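Local coordinates for protein KLLA0C04147p (Kluyveromyces lactis, PDB 5H2D) that binds ergosterol through its oxysterol-binding (ORD) domain, the part described here, and probably transfers sterols between membranes as an Osh1-type OSBP-family protein, at residues K28-L33 with F333-N338; K136-F141 with T154-P159; L355-R360 with A371-R376. All blocks are in the same frame, centred on the assembly; numbering follows the deposited sequence.

Contact 1. Residues K28-L33 with F333-N338; sequences KLRQRL and FAVTLN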
loop_
_atom_site.group_PDB
_atom_site.type_symbol
_atom_site.label_atom_id
_atom_site.label_comp_id
_atom_site.label_asym_id
_atom_site.label_seq_id
_atom_site.Cartn_x
_atom_site.Cartn_y
_atom_site.Cartn_z
ATOM N N LYS A 28 18.983 12.237 3.093
ATOM C CA LYS A 28 17.714 12.913 3.314
ATOM C C LYS A 28 16.695 12.482 2.259
ATOM O O LYS A 28 17.034 12.299 1.086
ATOM C CB LYS A 28 17.952 14.425 3.276
ATOM C CG LYS A 28 16.743 15.320 3.158
ATOM C CD LYS A 28 17.210 16.774 3.182
ATOM C CE LYS A 28 16.432 17.647 2.219
ATOM N NZ LYS A 28 15.158 18.126 2.810
ATOM N N LEU A 29 15.447 12.297 2.690
ATOM C CA LEU A 29 14.390 11.883 1.772
ATOM C C LEU A 29 14.350 12.777 0.539
ATOM O O LEU A 29 14.484 14.000 0.628
ATOM C CB LEU A 29 13.031 11.928 2.475
ATOM C CG LEU A 29 12.827 10.974 3.646
ATOM C CD1 LEU A 29 11.498 11.229 4.316
ATOM C CD2 LEU A 29 12.909 9.532 3.165
ATOM N N ARG A 30 14.124 12.169 -0.624
ATOM C CA ARG A 30 13.974 12.954 -1.838
ATOM C C ARG A 30 12.760 13.878 -1.751
ATOM O O ARG A 30 11.655 13.453 -1.380
ATOM C CB ARG A 30 13.845 12.030 -3.054
ATOM C CG ARG A 30 13.703 12.794 -4.368
ATOM C CD ARG A 30 13.931 11.891 -5.555
ATOM N NE ARG A 30 12.795 10.995 -5.802
ATOM C CZ ARG A 30 12.661 10.309 -6.927
ATOM N NH1 ARG A 30 13.583 10.429 -7.884
ATOM N NH2 ARG A 30 11.597 9.525 -7.109
ATOM N N GLN A 31 12.969 15.148 -2.114
ATOM C CA GLN A 31 11.968 16.198 -1.951
ATOM C C GLN A 31 11.269 16.584 -3.242
ATOM O O GLN A 31 10.197 17.197 -3.185
ATOM C CB GLN A 31 12.606 17.466 -1.370
ATOM C CG GLN A 31 13.297 17.258 -0.049
ATOM C CD GLN A 31 12.325 17.037 1.087
ATOM O OE1 GLN A 31 11.435 17.859 1.332
ATOM N NE2 GLN A 31 12.482 15.916 1.790
ATOM N N ARG A 32 11.863 16.285 -4.387
ATOM C CA ARG A 32 11.267 16.640 -5.664
ATOM C C ARG A 32 11.893 15.763 -6.732
ATOM O O ARG A 32 12.851 15.026 -6.481
ATOM C CB ARG A 32 11.471 18.124 -5.982
ATOM C CG ARG A 32 12.930 18.545 -6.060
ATOM C CD ARG A 32 13.081 19.843 -6.856
ATOM N NE ARG A 32 12.753 19.652 -8.271
ATOM C CZ ARG A 32 12.518 20.637 -9.131
ATOM N NH1 ARG A 32 12.563 21.902 -8.730
ATOM N NH2 ARG A 32 12.225 20.358 -10.395
ATOM N N LEU A 33 11.311 15.829 -7.923
ATOM C CA LEU A 33 11.839 15.160 -9.100
ATOM C C LEU A 33 12.673 16.134 -9.917
ATOM O O LEU A 33 12.533 17.351 -9.806
ATOM C CB LEU A 33 10.711 14.603 -9.966
ATOM C CG LEU A 33 9.732 13.674 -9.255
ATOM C CD1 LEU A 33 8.684 13.193 -10.248
ATOM C CD2 LEU A 33 10.487 12.514 -8.628
ATOM N N PHE A 333 5.017 11.874 -0.146
ATOM C CA PHE A 333 5.466 10.548 0.256
ATOM C C PHE A 333 5.833 9.715 -0.964
ATOM O O PHE A 333 6.865 9.035 -0.970
ATOM C CB PHE A 333 4.386 9.845 1.078
ATOM C CG PHE A 333 4.820 8.519 1.638
ATOM C CD1 PHE A 333 5.630 8.453 2.769
ATOM C CD2 PHE A 333 4.393 7.328 1.059
ATOM C CE1 PHE A 333 6.019 7.236 3.286
ATOM C CE2 PHE A 333 4.789 6.113 1.574
ATOM C CZ PHE A 333 5.588 6.061 2.695
ATOM N N ALA A 334 5.006 9.764 -2.011
ATOM C CA ALA A 334 5.302 8.963 -3.192
ATOM C C ALA A 334 6.606 9.394 -3.844
ATOM O O ALA A 334 7.329 8.558 -4.383
ATOM C CB ALA A 334 4.147 9.035 -4.197
ATOM N N VAL A 335 6.926 10.692 -3.795
ATOM C CA VAL A 335 8.190 11.172 -4.346
ATOM C C VAL A 335 9.385 10.508 -3.671
ATOM O O VAL A 335 10.439 10.319 -4.304
ATOM C CB VAL A 335 8.245 12.710 -4.242
ATOM C CG1 VAL A 335 9.676 13.223 -4.489
ATOM C CG2 VAL A 335 7.314 13.334 -5.271
ATOM N N THR A 336 9.245 10.098 -2.401
ATOM C CA THR A 336 10.391 9.489 -1.724
ATOM C C THR A 336 10.677 8.059 -2.180
ATOM O O THR A 336 11.779 7.553 -1.928
ATOM C CB THR A 336 10.212 9.467 -0.196
ATOM O OG1 THR A 336 9.245 8.470 0.185
ATOM C CG2 THR A 336 9.815 10.838 0.343
ATOM N N LEU A 337 9.729 7.394 -2.847
ATOM C CA LEU A 337 9.789 5.942 -2.942
ATOM C C LEU A 337 10.758 5.467 -4.017
ATOM O O LEU A 337 11.541 4.539 -3.782
ATOM C CB LEU A 337 8.394 5.383 -3.223
ATOM C CG LEU A 337 7.400 5.559 -2.076
ATOM C CD1 LEU A 337 5.997 5.127 -2.499
ATOM C CD2 LEU A 337 7.838 4.795 -0.843
ATOM N N ASN A 338 10.690 6.051 -5.212
ATOM C CA ASN A 338 11.551 5.633 -6.314
ATOM C C ASN A 338 12.847 6.429 -6.380
ATOM O O ASN A 338 13.430 6.559 -7.464
ATOM C CB ASN A 338 10.808 5.733 -7.647
ATOM C CG ASN A 338 11.403 4.812 -8.699
ATOM O OD1 ASN A 338 11.760 3.681 -8.398
ATOM N ND2 ASN A 338 11.546 5.311 -9.934
HETATM O O HOH W 1 9.062 8.154 -6.464
HETATM O O HOH W 2 13.742 9.158 -0.639
#
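Arg30, in an irregular extended run, passes the short, weakly bonded helix 332-337, its CA 5.0 Å from that of Thr336, and no direct backbone-to-backbone hydrogen bond joins 28-33 to 333-338. The Arg30 side chain does most of the joining. CG leaves anti to the backbone N (chi1 -179°), and a bend at chi3 (75°) turns the guanidinium back so that NE and NH2 grip the carbonyl oxygen of Val335 side-on, at 2.9 Å from NE to Val335 O and 3.1 Å from NH2 to the same oxygen. That oxygen lies in the guanidinium plane; the NE bond is the straighter of the two (157° at the hydrogen). CD2 of Leu33 sits over one face of the guanidinium, 3.5 Å above its plane, while its edge takes Val335 O. Glu363 pairs with NH1, so an alanine here would probably leave the Val335 carbonyl without its two arginine donors and take one of its positive partners from Glu363. Water 2 bridges Arg30 N and Thr336 O, donating to the latter at 2.8 Å. Water 1 accepts from Asn338 N at 2.9 Å and, weakly, from Arg30 NH2. Apolar contacts fill in beside these bonds: the Val335 CG1 methyl lies against Leu33 CD2 at 4.3 Å, and Thr336 CG2 touches CB of Leu29 at 4.0 Å. The Thr336 hydroxyl turns back to Phe333 O and also bonds Tyr131. Thus the loop between helices 7-18 and 45-49 is laid on helix 332-337, with strand 128-133 touching Leu29, Phe333 and Leu337, and helix 357-363 meeting Arg30, Leu33 and Asn338.

Contact 2. Residues K136-F141 with T154-P159; sequences KSYRFF and TWTESP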
loop_
_atom_site.group_PDB
_atom_site.type_symbol
_atom_site.label_atom_id
_atom_site.label_comp_id
_atom_site.label_asym_id
_atom_site.label_seq_id
_atom_site.Cartn_x
_atom_site.Cartn_y
_atom_site.Cartn_z
ATOM N N LYS A 136 11.286 6.510 11.543
ATOM C CA LYS A 136 10.060 5.874 11.998
ATOM C C LYS A 136 10.286 4.455 12.507
ATOM O O LYS A 136 9.341 3.822 12.983
ATOM C CB LYS A 136 9.029 5.844 10.858
ATOM C CG LYS A 136 8.745 7.193 10.230
ATOM C CD LYS A 136 8.231 8.185 11.269
ATOM C CE LYS A 136 7.843 9.500 10.637
ATOM N NZ LYS A 136 6.552 9.408 9.914
ATOM N N SER A 137 11.503 3.937 12.387
ATOM C CA SER A 137 11.871 2.601 12.848
ATOM C C SER A 137 11.092 1.486 12.151
ATOM O O SER A 137 10.826 0.442 12.756
ATOM C CB SER A 137 11.724 2.484 14.365
ATOM O OG SER A 137 12.668 3.326 15.014
ATOM N N TYR A 138 10.749 1.639 10.864
ATOM C CA TYR A 138 10.142 0.520 10.156
ATOM C C TYR A 138 10.911 0.183 8.882
ATOM O O TYR A 138 11.643 1.006 8.324
ATOM C CB TYR A 138 8.647 0.762 9.832
ATOM C CG TYR A 138 8.300 1.801 8.775
ATOM C CD1 TYR A 138 8.557 1.569 7.430
ATOM C CD2 TYR A 138 7.631 2.977 9.119
ATOM C CE1 TYR A 138 8.206 2.497 6.464
ATOM C CE2 TYR A 138 7.266 3.909 8.156
ATOM C CZ TYR A 138 7.559 3.663 6.829
ATOM O OH TYR A 138 7.194 4.586 5.873
ATOM N N ARG A 139 10.733 -1.064 8.439
ATOM C CA ARG A 139 11.277 -1.548 7.179
ATOM C C ARG A 139 10.147 -2.205 6.404
ATOM O O ARG A 139 9.367 -2.970 6.973
ATOM C CB ARG A 139 12.442 -2.537 7.399
ATOM C CG ARG A 139 12.047 -3.870 8.024
ATOM C CD ARG A 139 13.293 -4.685 8.379
ATOM N NE ARG A 139 12.948 -6.075 8.640
ATOM C CZ ARG A 139 13.804 -6.996 9.059
ATOM N NH1 ARG A 139 15.071 -6.669 9.301
ATOM N NH2 ARG A 139 13.395 -8.240 9.247
ATOM N N PHE A 140 10.064 -1.891 5.115
ATOM C CA PHE A 140 9.083 -2.437 4.189
ATOM C C PHE A 140 9.807 -3.203 3.095
ATOM O O PHE A 140 10.804 -2.723 2.552
ATOM C CB PHE A 140 8.251 -1.308 3.551
ATOM C CG PHE A 140 7.395 -1.745 2.380
ATOM C CD1 PHE A 140 6.084 -2.169 2.588
ATOM C CD2 PHE A 140 7.889 -1.707 1.081
ATOM C CE1 PHE A 140 5.293 -2.564 1.512
ATOM C CE2 PHE A 140 7.093 -2.097 0.002
ATOM C CZ PHE A 140 5.798 -2.515 0.229
ATOM N N PHE A 141 9.285 -4.373 2.740
ATOM C CA PHE A 141 9.848 -5.138 1.641
ATOM C C PHE A 141 8.726 -5.798 0.858
ATOM O O PHE A 141 7.731 -6.242 1.443
ATOM C CB PHE A 141 10.819 -6.223 2.124
ATOM C CG PHE A 141 11.434 -6.984 1.000
ATOM C CD1 PHE A 141 12.369 -6.373 0.173
ATOM C CD2 PHE A 141 11.040 -8.278 0.722
ATOM C CE1 PHE A 141 12.926 -7.062 -0.896
ATOM C CE2 PHE A 141 11.593 -8.974 -0.349
ATOM C CZ PHE A 141 12.538 -8.358 -1.154
ATOM N N THR A 154 3.979 -8.562 0.469
ATOM C CA THR A 154 4.661 -7.547 1.265
ATOM C C THR A 154 5.006 -8.063 2.656
ATOM O O THR A 154 4.449 -9.047 3.142
ATOM C CB THR A 154 3.829 -6.273 1.449
ATOM O OG1 THR A 154 2.825 -6.510 2.444
ATOM C CG2 THR A 154 3.174 -5.830 0.131
ATOM N N TRP A 155 5.913 -7.344 3.311
ATOM C CA TRP A 155 6.281 -7.666 4.692
ATOM C C TRP A 155 6.867 -6.401 5.303
ATOM O O TRP A 155 7.962 -5.983 4.908
ATOM C CB TRP A 155 7.291 -8.810 4.722
ATOM C CG TRP A 155 7.314 -9.640 5.985
ATOM C CD1 TRP A 155 8.189 -9.526 7.028
ATOM C CD2 TRP A 155 6.473 -10.757 6.284
ATOM N NE1 TRP A 155 7.930 -10.492 7.972
ATOM C CE2 TRP A 155 6.877 -11.259 7.540
ATOM C CE3 TRP A 155 5.411 -11.376 5.615
ATOM C CZ2 TRP A 155 6.251 -12.348 8.144
ATOM C CZ3 TRP A 155 4.794 -12.459 6.208
ATOM C CH2 TRP A 155 5.216 -12.936 7.463
ATOM N N THR A 156 6.142 -5.798 6.246
ATOM C CA THR A 156 6.557 -4.577 6.929
ATOM C C THR A 156 6.726 -4.874 8.413
ATOM O O THR A 156 5.895 -5.568 9.008
ATOM C CB THR A 156 5.532 -3.447 6.760
ATOM O OG1 THR A 156 5.163 -3.332 5.374
ATOM C CG2 THR A 156 6.125 -2.125 7.197
ATOM N N GLU A 157 7.797 -4.354 9.009
ATOM C CA GLU A 157 8.087 -4.631 10.410
ATOM C C GLU A 157 8.553 -3.375 11.128
ATOM O O GLU A 157 9.278 -2.554 10.567
ATOM C CB GLU A 157 9.144 -5.725 10.536
ATOM C CG GLU A 157 8.740 -7.037 9.905
ATOM C CD GLU A 157 9.930 -7.938 9.716
ATOM O OE1 GLU A 157 10.598 -7.825 8.664
ATOM O OE2 GLU A 157 10.219 -8.733 10.638
ATOM N N SER A 158 8.155 -3.250 12.393
ATOM C CA SER A 158 8.444 -2.100 13.231
ATOM C C SER A 158 8.465 -2.598 14.660
ATOM O O SER A 158 7.958 -3.697 14.939
ATOM C CB SER A 158 7.369 -1.010 13.062
ATOM O OG SER A 158 7.804 0.277 13.462
ATOM N N PRO A 159 9.048 -1.851 15.603
ATOM C CA PRO A 159 9.074 -2.355 16.985
ATOM C C PRO A 159 7.692 -2.649 17.556
ATOM O O PRO A 159 7.525 -3.650 18.264
ATOM C CB PRO A 159 9.791 -1.238 17.752
ATOM C CG PRO A 159 10.716 -0.645 16.758
ATOM C CD PRO A 159 9.917 -0.666 15.442
HETATM O O HOH W 3 6.787 2.874 12.940
#
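Arg139 and Glu157 face each other as a hydrogen-bonded pair of two antiparallel strands, whose axes approach to 4.8 Å at 174°. Their backbones exchange two bonds, Arg139 N to Glu157 O at 3.0 Å and Glu157 N to Arg139 O at 2.9 Å; Phe141 and Trp155 form the next such pair, with Phe140 and Thr156 the non-hydrogen-bonded pair between. CA-H...O contacts, such as Thr156 CA to Arg139 O, supplement the ladder.

The Arg139-Glu157 salt bridge lies on the same face as Phe141 and Trp155. Arg139 CG stands between the backbone N and the carbonyl carbon (chi1 68°), and the extended chain beyond it runs alongside Glu157, pointing the same way. NE and NH2 each reach Glu157 OE1 at 2.9 Å, both from one face of the carboxylate, whose plane is turned 65° from the guanidinium. Glu19 and Ser21 take NH1 and Lys12 takes Glu157 OE2, so these charges are shared with the N-terminal region.

Packing on the other face brings the Thr156 hydroxyl to the edge of the Phe140 ring, OG1 lying 3.2 Å from CD1. Just beyond the paired strands, Pro159 CD meets Ser137 CB at 3.8 Å, and water 3 links Lys136 O with Ser158 OG.

Ser137 and Tyr138 form a G1 beta bulge opposite Arg133. This beta hairpin is flanked by strands 128-133 and 161-173; helix 7-18 lies over Arg139, Glu157 and Pro159, while Leu80 packs against Tyr138, Phe140 and Thr156.

Contact 3. Residues L355-R360 with A371-R376; sequences LRPDQR and ATEKHR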
loop_
_atom_site.group_PDB
_atom_site.type_symbol
_atom_site.label_atom_id
_atom_site.label_comp_id
_atom_site.label_asym_id
_atom_site.label_seq_id
_atom_site.Cartn_x
_atom_site.Cartn_y
_atom_site.Cartn_z
ATOM N N LEU A 355 16.108 0.555 -9.672
ATOM C CA LEU A 355 17.015 0.269 -10.776
ATOM C C LEU A 355 16.289 -0.054 -12.066
ATOM O O LEU A 355 16.948 -0.318 -13.082
ATOM C CB LEU A 355 17.935 -0.901 -10.416
ATOM C CG LEU A 355 18.704 -0.697 -9.118
ATOM C CD1 LEU A 355 19.529 -1.922 -8.746
ATOM C CD2 LEU A 355 19.585 0.543 -9.226
ATOM N N ARG A 356 14.960 -0.056 -12.052
ATOM C CA ARG A 356 14.205 -0.429 -13.242
ATOM C C ARG A 356 14.315 0.661 -14.305
ATOM O O ARG A 356 13.907 1.800 -14.055
ATOM C CB ARG A 356 12.747 -0.709 -12.881
ATOM C CG ARG A 356 12.023 -1.258 -14.063
ATOM C CD ARG A 356 10.585 -1.640 -13.796
ATOM N NE ARG A 356 9.985 -1.925 -15.090
ATOM C CZ ARG A 356 8.887 -2.643 -15.286
ATOM N NH1 ARG A 356 8.242 -3.196 -14.263
ATOM N NH2 ARG A 356 8.446 -2.814 -16.528
ATOM N N PRO A 357 14.861 0.365 -15.494
ATOM C CA PRO A 357 15.297 1.437 -16.401
ATOM C C PRO A 357 14.190 2.100 -17.199
ATOM O O PRO A 357 14.315 3.289 -17.526
ATOM C CB PRO A 357 16.292 0.718 -17.330
ATOM C CG PRO A 357 15.885 -0.707 -17.312
ATOM C CD PRO A 357 15.392 -0.949 -15.890
ATOM N N ASP A 358 13.135 1.363 -17.572
ATOM C CA ASP A 358 12.029 2.026 -18.262
ATOM C C ASP A 358 11.290 2.963 -17.317
ATOM O O ASP A 358 10.953 4.100 -17.680
ATOM C CB ASP A 358 11.066 1.012 -18.905
ATOM C CG ASP A 358 10.639 -0.117 -17.978
ATOM O OD1 ASP A 358 11.256 -0.345 -16.914
ATOM O OD2 ASP A 358 9.676 -0.817 -18.365
ATOM N N GLN A 359 11.050 2.510 -16.091
ATOM C CA GLN A 359 10.403 3.365 -15.108
ATOM C C GLN A 359 11.264 4.583 -14.777
ATOM O O GLN A 359 10.736 5.683 -14.587
ATOM C CB GLN A 359 10.089 2.551 -13.853
ATOM C CG GLN A 359 9.304 3.328 -12.828
ATOM C CD GLN A 359 8.932 2.477 -11.645
ATOM O OE1 GLN A 359 8.649 1.287 -11.779
ATOM N NE2 GLN A 359 8.935 3.086 -10.467
ATOM N N ARG A 360 12.587 4.408 -14.691
ATOM C CA ARG A 360 13.468 5.547 -14.430
ATOM C C ARG A 360 13.400 6.564 -15.562
ATOM O O ARG A 360 13.321 7.775 -15.319
ATOM C CB ARG A 360 14.908 5.072 -14.237
ATOM C CG ARG A 360 15.939 6.206 -14.106
ATOM C CD ARG A 360 15.759 7.013 -12.818
ATOM N NE ARG A 360 15.718 6.115 -11.671
ATOM C CZ ARG A 360 15.012 6.342 -10.569
ATOM N NH1 ARG A 360 14.309 7.457 -10.444
ATOM N NH2 ARG A 360 15.002 5.439 -9.600
ATOM N N ALA A 371 9.768 3.651 -23.458
ATOM C CA ALA A 371 9.125 2.652 -24.305
ATOM C C ALA A 371 10.140 1.657 -24.851
ATOM O O ALA A 371 9.842 0.466 -24.986
ATOM C CB ALA A 371 8.382 3.340 -25.454
ATOM N N THR A 372 11.343 2.139 -25.174
ATOM C CA THR A 372 12.385 1.268 -25.706
ATOM C C THR A 372 12.823 0.243 -24.665
ATOM O O THR A 372 12.941 -0.952 -24.960
ATOM C CB THR A 372 13.573 2.113 -26.158
ATOM O OG1 THR A 372 13.147 3.040 -27.166
ATOM C CG2 THR A 372 14.679 1.233 -26.722
ATOM N N GLU A 373 13.048 0.699 -23.430
ATOM C CA GLU A 373 13.502 -0.201 -22.374
ATOM C C GLU A 373 12.392 -1.136 -21.933
ATOM O O GLU A 373 12.650 -2.302 -21.603
ATOM C CB GLU A 373 14.022 0.610 -21.188
ATOM C CG GLU A 373 15.379 1.219 -21.471
ATOM C CD GLU A 373 16.436 0.142 -21.697
ATOM O OE1 GLU A 373 17.139 -0.217 -20.733
ATOM O OE2 GLU A 373 16.544 -0.366 -22.835
ATOM N N LYS A 374 11.150 -0.641 -21.920
ATOM C CA LYS A 374 10.031 -1.499 -21.550
ATOM C C LYS A 374 9.908 -2.670 -22.512
ATOM O O LYS A 374 9.702 -3.816 -22.099
ATOM C CB LYS A 374 8.733 -0.684 -21.513
ATOM C CG LYS A 374 7.517 -1.499 -21.134
ATOM C CD LYS A 374 6.264 -0.630 -21.126
ATOM C CE LYS A 374 5.075 -1.334 -20.498
ATOM N NZ LYS A 374 4.456 -2.318 -21.425
ATOM N N HIS A 375 10.037 -2.400 -23.809
ATOM C CA HIS A 375 9.960 -3.481 -24.776
ATOM C C HIS A 375 11.035 -4.522 -24.497
ATOM O O HIS A 375 10.777 -5.730 -24.556
ATOM C CB HIS A 375 10.098 -2.898 -26.181
ATOM C CG HIS A 375 9.791 -3.869 -27.273
ATOM N ND1 HIS A 375 10.719 -4.770 -27.749
ATOM C CD2 HIS A 375 8.657 -4.083 -27.979
ATOM C CE1 HIS A 375 10.168 -5.498 -28.704
ATOM N NE2 HIS A 375 8.920 -5.097 -28.868
ATOM N N ARG A 376 12.238 -4.065 -24.154
ATOM C CA ARG A 376 13.345 -4.981 -23.906
ATOM C C ARG A 376 13.100 -5.826 -22.663
ATOM O O ARG A 376 13.231 -7.054 -22.704
ATOM C CB ARG A 376 14.642 -4.194 -23.758
ATOM C CG ARG A 376 15.850 -5.083 -23.520
ATOM C CD ARG A 376 17.147 -4.284 -23.445
ATOM N NE ARG A 376 17.161 -3.380 -22.298
ATOM C CZ ARG A 376 17.365 -3.780 -21.048
ATOM N NH1 ARG A 376 17.583 -5.065 -20.787
ATOM N NH2 ARG A 376 17.359 -2.894 -20.058
#
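Asp358 CG sits between its backbone N and carbonyl carbon (chi1 48°), which carries the carboxylate past Lys374, where OD2 comes to 3.3 Å from Lys374 CB; across from it, Glu373 folds at chi2 (-63°) and brings OE1 over to Pro357. The two side chains also meet by their first carbons, Asp358 CB lying 3.8 Å from Glu373 CB. No hydrogen bond crosses between 355-360 and 371-376. Each carboxylate is instead held within its own segment by an arginine that grips it side-on, one nitrogen to each oxygen: Arg356 NE bonds Asp358 OD1 at 2.7 Å, and Arg376 NH2 bonds Glu373 OE1 at 2.8 Å with an almost straight hydrogen bond (172°). Pro357 presses its ring on this second pair at about a right angle, CB being 3.6 Å from Glu373 OE1 and CG 3.8 Å from Arg376 NH2. The amine of Lys374 leads elsewhere, to Glu378. Helix 357-363, with Arg356 as N-cap, thus leans by its first turn on the long helix 367-390; Phe121 of strand 119-121 touches Arg356 and Asp358, and the C-terminal Phe435 touches Arg356 and Pro357 and accepts a bond from Arg376.

Contacts 1 and 3 meet directly although their centres are 20 Å apart: Asn338 O probably accepts a hydrogen bond from Arg360 NH2 at 2.9 Å, so the short helices 332-337 and 357-363, consecutive in the chain, are tied together. Contact 2 is nested in the long loop closed by contact 1 and touches it through Phe333 CZ and Tyr138 OH, 3.9 Å apart, with centres 18 Å apart. Contacts 2 and 3 do not touch, their nearest atoms being about 11 Å apart. The ergosterol lies about 9 Å from the side chain of Thr154 in contact 2 and about 12 Å from that of Lys374 in contact 3.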